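Local coordinates for protein transcriptional regulator (PDB 5W4N) that is a pheromone receptor of quorum sensing and probably binds DNA through its N-terminal helix-turn-helix domain to regulate transcription, at residues R11-K16 / D53-T58; K7-L12 / S34-G39. The protein carries 1 engineered substitution. All blocks are in the same frame, centred on the assembly; numbering follows the deposited sequence.

Overall arrangement
From the N terminus, helix 3-15 supplies the first segment of both contacts, which overlap at Arg11 and Leu12. Contact 2 comes first: segment 34-39, the end of helix 30-37, returns to residues 7-12 and closes a loop of 21 residues. The chain then runs through helix 45-54, whose last residues and the turn after it, 53-58, meet residues 11-16 in contact 1, closing a longer loop of 36 residues. The loops are staggered, contact 1 starting and ending later, and cross rather than nest; the contact centres lie about 11 Å apart. A salt bridge, Arg13 NE to Glu37 OE2 at 2.6 Å, joins them directly. They tie the first helix to two later helix ends within the helix-turn-helix domain.

Contact 1: R11-K16 / D53-T58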
loop_
_atom_site.group_PDB
_atom_site.type_symbol
_atom_site.label_atom_id
_atom_site.label_comp_id
_atom_site.label_asym_id
_atom_site.label_seq_id
_atom_site.Cartn_x
_atom_site.Cartn_y
_atom_site.Cartn_z
ATOM N N ARG A 11 5.626 12.242 -19.001
ATOM C CA ARG A 11 5.505 10.807 -19.246
ATOM C C ARG A 11 4.249 10.237 -18.601
ATOM O O ARG A 11 3.660 9.288 -19.131
ATOM C CB ARG A 11 6.756 10.072 -18.754
ATOM C CG ARG A 11 6.897 9.941 -17.245
ATOM C CD ARG A 11 7.985 8.932 -16.893
ATOM N NE ARG A 11 8.074 8.674 -15.457
ATOM C CZ ARG A 11 8.932 9.280 -14.642
ATOM N NH1 ARG A 11 8.945 8.981 -13.349
ATOM N NH2 ARG A 11 9.776 10.184 -15.118
ATOM N N LEU A 12 3.813 10.807 -17.476
ATOM C CA LEU A 12 2.550 10.386 -16.882
ATOM C C LEU A 12 1.373 10.784 -17.764
ATOM O O LEU A 12 0.453 9.989 -17.980
ATOM C CB LEU A 12 2.405 10.982 -15.484
ATOM C CG LEU A 12 3.206 10.319 -14.359
ATOM C CD1 LEU A 12 3.082 11.120 -13.070
ATOM C CD2 LEU A 12 2.756 8.881 -14.153
ATOM N N ARG A 13 1.390 12.012 -18.288
ATOM C CA ARG A 13 0.336 12.440 -19.201
ATOM C C ARG A 13 0.389 11.658 -20.508
ATOM O O ARG A 13 -0.655 11.294 -21.062
ATOM C CB ARG A 13 0.450 13.942 -19.462
ATOM C CG ARG A 13 -0.616 14.493 -20.396
ATOM C CD ARG A 13 -0.295 15.912 -20.845
ATOM N NE ARG A 13 1.067 16.040 -21.354
ATOM C CZ ARG A 13 1.441 15.681 -22.577
ATOM N NH1 ARG A 13 0.556 15.170 -23.420
ATOM N NH2 ARG A 13 2.704 15.830 -22.957
ATOM N N GLN A 14 1.598 11.387 -21.012
ATOM C CA GLN A 14 1.737 10.593 -22.231
ATOM C C GLN A 14 1.181 9.189 -22.040
ATOM O O GLN A 14 0.472 8.670 -22.910
ATOM C CB GLN A 14 3.205 10.521 -22.650
ATOM C CG GLN A 14 3.763 11.794 -23.251
ATOM C CD GLN A 14 5.270 11.743 -23.391
ATOM O OE1 GLN A 14 5.929 10.884 -22.803
ATOM N NE2 GLN A 14 5.825 12.661 -24.173
ATOM N N GLY A 15 1.501 8.557 -20.910
ATOM C CA GLY A 15 1.016 7.211 -20.658
ATOM C C GLY A 15 -0.493 7.129 -20.567
ATOM O O GLY A 15 -1.085 6.102 -20.908
ATOM N N LYS A 16 -1.135 8.201 -20.111
ATOM C CA LYS A 16 -2.587 8.265 -20.044
ATOM C C LYS A 16 -3.213 8.752 -21.344
ATOM O O LYS A 16 -4.443 8.847 -21.424
ATOM C CB LYS A 16 -3.017 9.167 -18.883
ATOM C CG LYS A 16 -2.827 8.535 -17.510
ATOM C CD LYS A 16 -3.960 7.578 -17.188
ATOM C CE LYS A 16 -3.911 7.106 -15.741
ATOM N NZ LYS A 16 -2.891 6.045 -15.512
ATOM N N ASP A 53 -4.800 14.643 -10.477
ATOM C CA ASP A 53 -6.179 14.189 -10.339
ATOM C C ASP A 53 -6.873 14.144 -11.699
ATOM O O ASP A 53 -7.579 13.182 -12.019
ATOM C CB ASP A 53 -6.931 15.102 -9.367
ATOM C CG ASP A 53 -8.408 14.755 -9.254
ATOM O OD1 ASP A 53 -9.212 15.656 -8.923
ATOM O OD2 ASP A 53 -8.769 13.582 -9.487
ATOM N N LYS A 54 -6.674 15.179 -12.521
ATOM C CA LYS A 54 -7.240 15.185 -13.868
ATOM C C LYS A 54 -6.725 14.017 -14.697
ATOM O O LYS A 54 -7.455 13.485 -15.538
ATOM C CB LYS A 54 -6.918 16.505 -14.575
ATOM C CG LYS A 54 -7.921 17.616 -14.313
ATOM C CD LYS A 54 -7.288 18.988 -14.482
ATOM C CE LYS A 54 -8.340 20.069 -14.694
ATOM N NZ LYS A 54 -8.698 20.248 -16.130
ATOM N N LEU A 55 -5.476 13.608 -14.476
ATOM C CA LEU A 55 -4.900 12.468 -15.174
ATOM C C LEU A 55 -5.314 11.134 -14.569
ATOM O O LEU A 55 -4.943 10.091 -15.115
ATOM C CB LEU A 55 -3.374 12.577 -15.179
ATOM C CG LEU A 55 -2.755 13.658 -16.067
ATOM C CD1 LEU A 55 -1.260 13.756 -15.819
ATOM C CD2 LEU A 55 -3.041 13.371 -17.535
ATOM N N ASN A 56 -6.067 11.147 -13.465
ATOM C CA ASN A 56 -6.464 9.928 -12.755
ATOM C C ASN A 56 -5.242 9.135 -12.299
ATOM O O ASN A 56 -5.198 7.906 -12.396
ATOM C CB ASN A 56 -7.398 9.064 -13.605
ATOM C CG ASN A 56 -8.698 9.768 -13.934
ATOM O OD1 ASN A 56 -9.496 10.064 -13.044
ATOM N ND2 ASN A 56 -8.914 10.047 -15.213
ATOM N N ILE A 57 -4.239 9.849 -11.800
ATOM C CA ILE A 57 -3.034 9.258 -11.233
ATOM C C ILE A 57 -3.069 9.500 -9.731
ATOM O O ILE A 57 -3.122 10.653 -9.285
ATOM C CB ILE A 57 -1.767 9.855 -11.862
ATOM C CG1 ILE A 57 -1.625 9.380 -13.307
ATOM C CG2 ILE A 57 -0.538 9.499 -11.038
ATOM C CD1 ILE A 57 -0.728 10.249 -14.135
ATOM N N THR A 58 -3.055 8.422 -8.952
ATOM C CA THR A 58 -3.075 8.567 -7.505
ATOM C C THR A 58 -1.766 9.174 -7.014
ATOM O O THR A 58 -0.714 9.041 -7.648
ATOM C CB THR A 58 -3.316 7.218 -6.823
ATOM O OG1 THR A 58 -2.146 6.399 -6.938
ATOM C CG2 THR A 58 -4.496 6.501 -7.456
HETATM O O HOH W 1 -3.794 5.595 -12.460
#
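Leu12 meets Ile57 over a single methyl: CD1 of Ile57 lies 3.5 Å from CB of Leu12, tighter than usual for two carbons, and also touches CG and both methyls of the leucine. The next residue, Arg13, offers its backbone and the root of its side chain to Leu55, with CA and CG each 3.9 Å from Leu55 CD2. With CG anti to the backbone N (chi1 -179°), the arginine chain passes Leu55 and then bends away, where its guanidinium reaches Glu37 and the carbonyl of Val18. These residues pack the last turn of helix 3-15 against the end of helix 45-54, inside the helix-turn-helix domain; there Asn56, with positive phi (59°), forms a Schellman motif that ends the helix and lets Ile57 point back at helix 3-15. Lys16, just past its own helix, is kinked at chi2 and chi4, and its methylenes run past the carbonyl of Leu55, CE 3.2 Å from Leu55 O and 4.0 Å from Ile57 CG1. A water links its NZ (3.2 Å) to Asn56 O (2.7 Å), and the same ammonium forms a salt bridge with Glu144 of the second subunit.

Contact 2: K7-L12 / S34-G39; sequences KTLRRL and SRFERG
Glu37 and Arg10 bury the most surface here, and they meet through a salt bridge: Arg10 NE donates to Glu37 OE1 over 2.9 Å with a nearly straight N-H...O angle of 176°. The acceptor lies in the guanidinium plane, whereas the donor approaches from above the carboxylate, 37° out of its plane; the two groups stand almost perpendicular. Only NE makes the direct bond. NH2 reaches the same oxygen through a water, 3.0 Å from NH2 and 2.6 Å from OE1, so OE1 accepts from both NE and the water. Apolar contact supports the polar one, since Arg10 CB rests 3.8 Å from both CB and CG of Glu37. Beyond CG the glutamate is fully extended (chi2 -180°), which carries its carboxylate alongside helix 3-15 and lets OE2 form a second salt bridge with Arg13, one turn on. Gripped by two arginines, this buried carboxylate is probably stabilised in its charged form. Here the end of helix 30-37 docks on the first helix of the helix-turn-helix domain, with the closest CA atoms, those of Arg10 and Glu37, 5.5 Å apart; Gly39 ends the docked helix in a Schellman motif at positive phi. Deeper in, Leu9 brings CB and CG to the edge of the Phe36 ring, each carbon 3.9 Å from CE2. Leu48, Leu52 and Phe62 also pack on this leucine, while Phe36 touches Ser45, the engineered position, of the second subunit. At the outer margin Arg38 lies beside Arg10, its CG 3.6 Å from Arg10 NH2, and its own guanidinium pairs with Glu40.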
loop_
_atom_site.group_PDB
_atom_site.type_symbol
_atom_site.label_atom_id
_atom_site.label_comp_id
_atom_site.label_asym_id
_atom_site.label_seq_id
_atom_site.Cartn_x
_atom_site.Cartn_y
_atom_site.Cartn_z
ATOM N N LYS A 7 9.543 16.393 -16.325
ATOM C CA LYS A 7 9.680 15.163 -17.098
ATOM C C LYS A 7 8.735 14.082 -16.589
ATOM O O LYS A 7 8.178 13.311 -17.380
ATOM C CB LYS A 7 11.122 14.656 -17.052
ATOM C CG LYS A 7 12.106 15.416 -17.924
ATOM C CD LYS A 7 13.426 14.664 -17.994
ATOM C CE LYS A 7 14.428 15.371 -18.883
ATOM N NZ LYS A 7 13.869 15.659 -20.230
ATOM N N THR A 8 8.554 14.001 -15.269
ATOM C CA THR A 8 7.657 12.996 -14.710
ATOM C C THR A 8 6.218 13.240 -15.144
ATOM O O THR A 8 5.510 12.299 -15.521
ATOM C CB THR A 8 7.763 12.985 -13.184
ATOM O OG1 THR A 8 9.033 12.443 -12.795
ATOM C CG2 THR A 8 6.647 12.143 -12.569
ATOM N N LEU A 9 5.774 14.498 -15.117
ATOM C CA LEU A 9 4.389 14.790 -15.471
ATOM C C LEU A 9 4.122 14.538 -16.949
ATOM O O LEU A 9 3.020 14.114 -17.320
ATOM C CB LEU A 9 4.039 16.229 -15.098
ATOM C CG LEU A 9 3.178 16.342 -13.840
ATOM C CD1 LEU A 9 1.766 15.850 -14.123
ATOM C CD2 LEU A 9 3.804 15.553 -12.701
ATOM N N ARG A 10 5.111 14.792 -17.810
ATOM C CA ARG A 10 4.898 14.567 -19.237
ATOM C C ARG A 10 4.735 13.081 -19.538
ATOM O O ARG A 10 3.805 12.681 -20.248
ATOM C CB ARG A 10 6.048 15.156 -20.056
ATOM C CG ARG A 10 5.952 14.807 -21.544
ATOM C CD ARG A 10 6.922 15.606 -22.399
ATOM N NE ARG A 10 6.429 16.952 -22.680
ATOM C CZ ARG A 10 6.976 17.773 -23.569
ATOM N NH1 ARG A 10 8.031 17.380 -24.270
ATOM N NH2 ARG A 10 6.469 18.982 -23.761
ATOM N N ARG A 11 5.626 12.242 -19.001
ATOM C CA ARG A 11 5.505 10.807 -19.246
ATOM C C ARG A 11 4.249 10.237 -18.601
ATOM O O ARG A 11 3.660 9.288 -19.131
ATOM C CB ARG A 11 6.756 10.072 -18.754
ATOM C CG ARG A 11 6.897 9.941 -17.245
ATOM C CD ARG A 11 7.985 8.932 -16.893
ATOM N NE ARG A 11 8.074 8.674 -15.457
ATOM C CZ ARG A 11 8.932 9.280 -14.642
ATOM N NH1 ARG A 11 8.945 8.981 -13.349
ATOM N NH2 ARG A 11 9.776 10.184 -15.118
ATOM N N LEU A 12 3.813 10.807 -17.476
ATOM C CA LEU A 12 2.550 10.386 -16.882
ATOM C C LEU A 12 1.373 10.784 -17.764
ATOM O O LEU A 12 0.453 9.989 -17.980
ATOM C CB LEU A 12 2.405 10.982 -15.484
ATOM C CG LEU A 12 3.206 10.319 -14.359
ATOM C CD1 LEU A 12 3.082 11.120 -13.070
ATOM C CD2 LEU A 12 2.756 8.881 -14.153
ATOM N N SER A 34 3.006 22.974 -21.111
ATOM C CA SER A 34 4.126 22.610 -21.972
ATOM C C SER A 34 5.450 23.072 -21.376
ATOM O O SER A 34 6.388 22.280 -21.233
ATOM C CB SER A 34 3.924 23.207 -23.366
ATOM O OG SER A 34 5.112 23.126 -24.134
ATOM N N ARG A 35 5.541 24.355 -21.015
ATOM C CA ARG A 35 6.778 24.882 -20.448
ATOM C C ARG A 35 7.148 24.182 -19.147
ATOM O O ARG A 35 8.336 23.996 -18.860
ATOM C CB ARG A 35 6.650 26.388 -20.223
ATOM C CG ARG A 35 6.907 27.225 -21.468
ATOM C CD ARG A 35 6.811 28.714 -21.169
ATOM N NE ARG A 35 5.507 29.259 -21.534
ATOM C CZ ARG A 35 4.569 29.608 -20.660
ATOM N NH1 ARG A 35 4.786 29.473 -19.358
ATOM N NH2 ARG A 35 3.412 30.096 -21.087
ATOM N N PHE A 36 6.152 23.787 -18.350
ATOM C CA PHE A 36 6.434 23.066 -17.112
ATOM C C PHE A 36 7.019 21.688 -17.401
ATOM O O PHE A 36 8.031 21.295 -16.809
ATOM C CB PHE A 36 5.161 22.948 -16.272
ATOM C CG PHE A 36 5.288 22.007 -15.108
ATOM C CD1 PHE A 36 5.947 22.398 -13.953
ATOM C CD2 PHE A 36 4.749 20.730 -15.167
ATOM C CE1 PHE A 36 6.065 21.534 -12.880
ATOM C CE2 PHE A 36 4.866 19.862 -14.096
ATOM C CZ PHE A 36 5.525 20.265 -12.952
ATOM N N GLU A 37 6.390 20.939 -18.313
ATOM C CA GLU A 37 6.914 19.629 -18.685
ATOM C C GLU A 37 8.319 19.735 -19.262
ATOM O O GLU A 37 9.143 18.836 -19.062
ATOM C CB GLU A 37 5.977 18.953 -19.686
ATOM C CG GLU A 37 4.623 18.572 -19.111
ATOM C CD GLU A 37 3.726 17.894 -20.128
ATOM O OE1 GLU A 37 4.080 17.882 -21.327
ATOM O OE2 GLU A 37 2.663 17.374 -19.730
ATOM N N ARG A 38 8.612 20.824 -19.971
ATOM C CA ARG A 38 9.938 21.062 -20.522
ATOM C C ARG A 38 10.911 21.634 -19.499
ATOM O O ARG A 38 12.088 21.817 -19.825
ATOM C CB ARG A 38 9.839 22.003 -21.725
ATOM C CG ARG A 38 8.999 21.450 -22.870
ATOM C CD ARG A 38 8.496 22.559 -23.783
ATOM N NE ARG A 38 9.576 23.430 -24.233
ATOM C CZ ARG A 38 10.357 23.168 -25.275
ATOM N NH1 ARG A 38 10.173 22.059 -25.979
ATOM N NH2 ARG A 38 11.320 24.013 -25.614
ATOM N N GLY A 39 10.456 21.918 -18.280
ATOM C CA GLY A 39 11.332 22.485 -17.274
ATOM C C GLY A 39 11.674 23.940 -17.481
ATOM O O GLY A 39 12.703 24.403 -16.979
HETATM O O HOH W 2 3.484 19.459 -23.358
#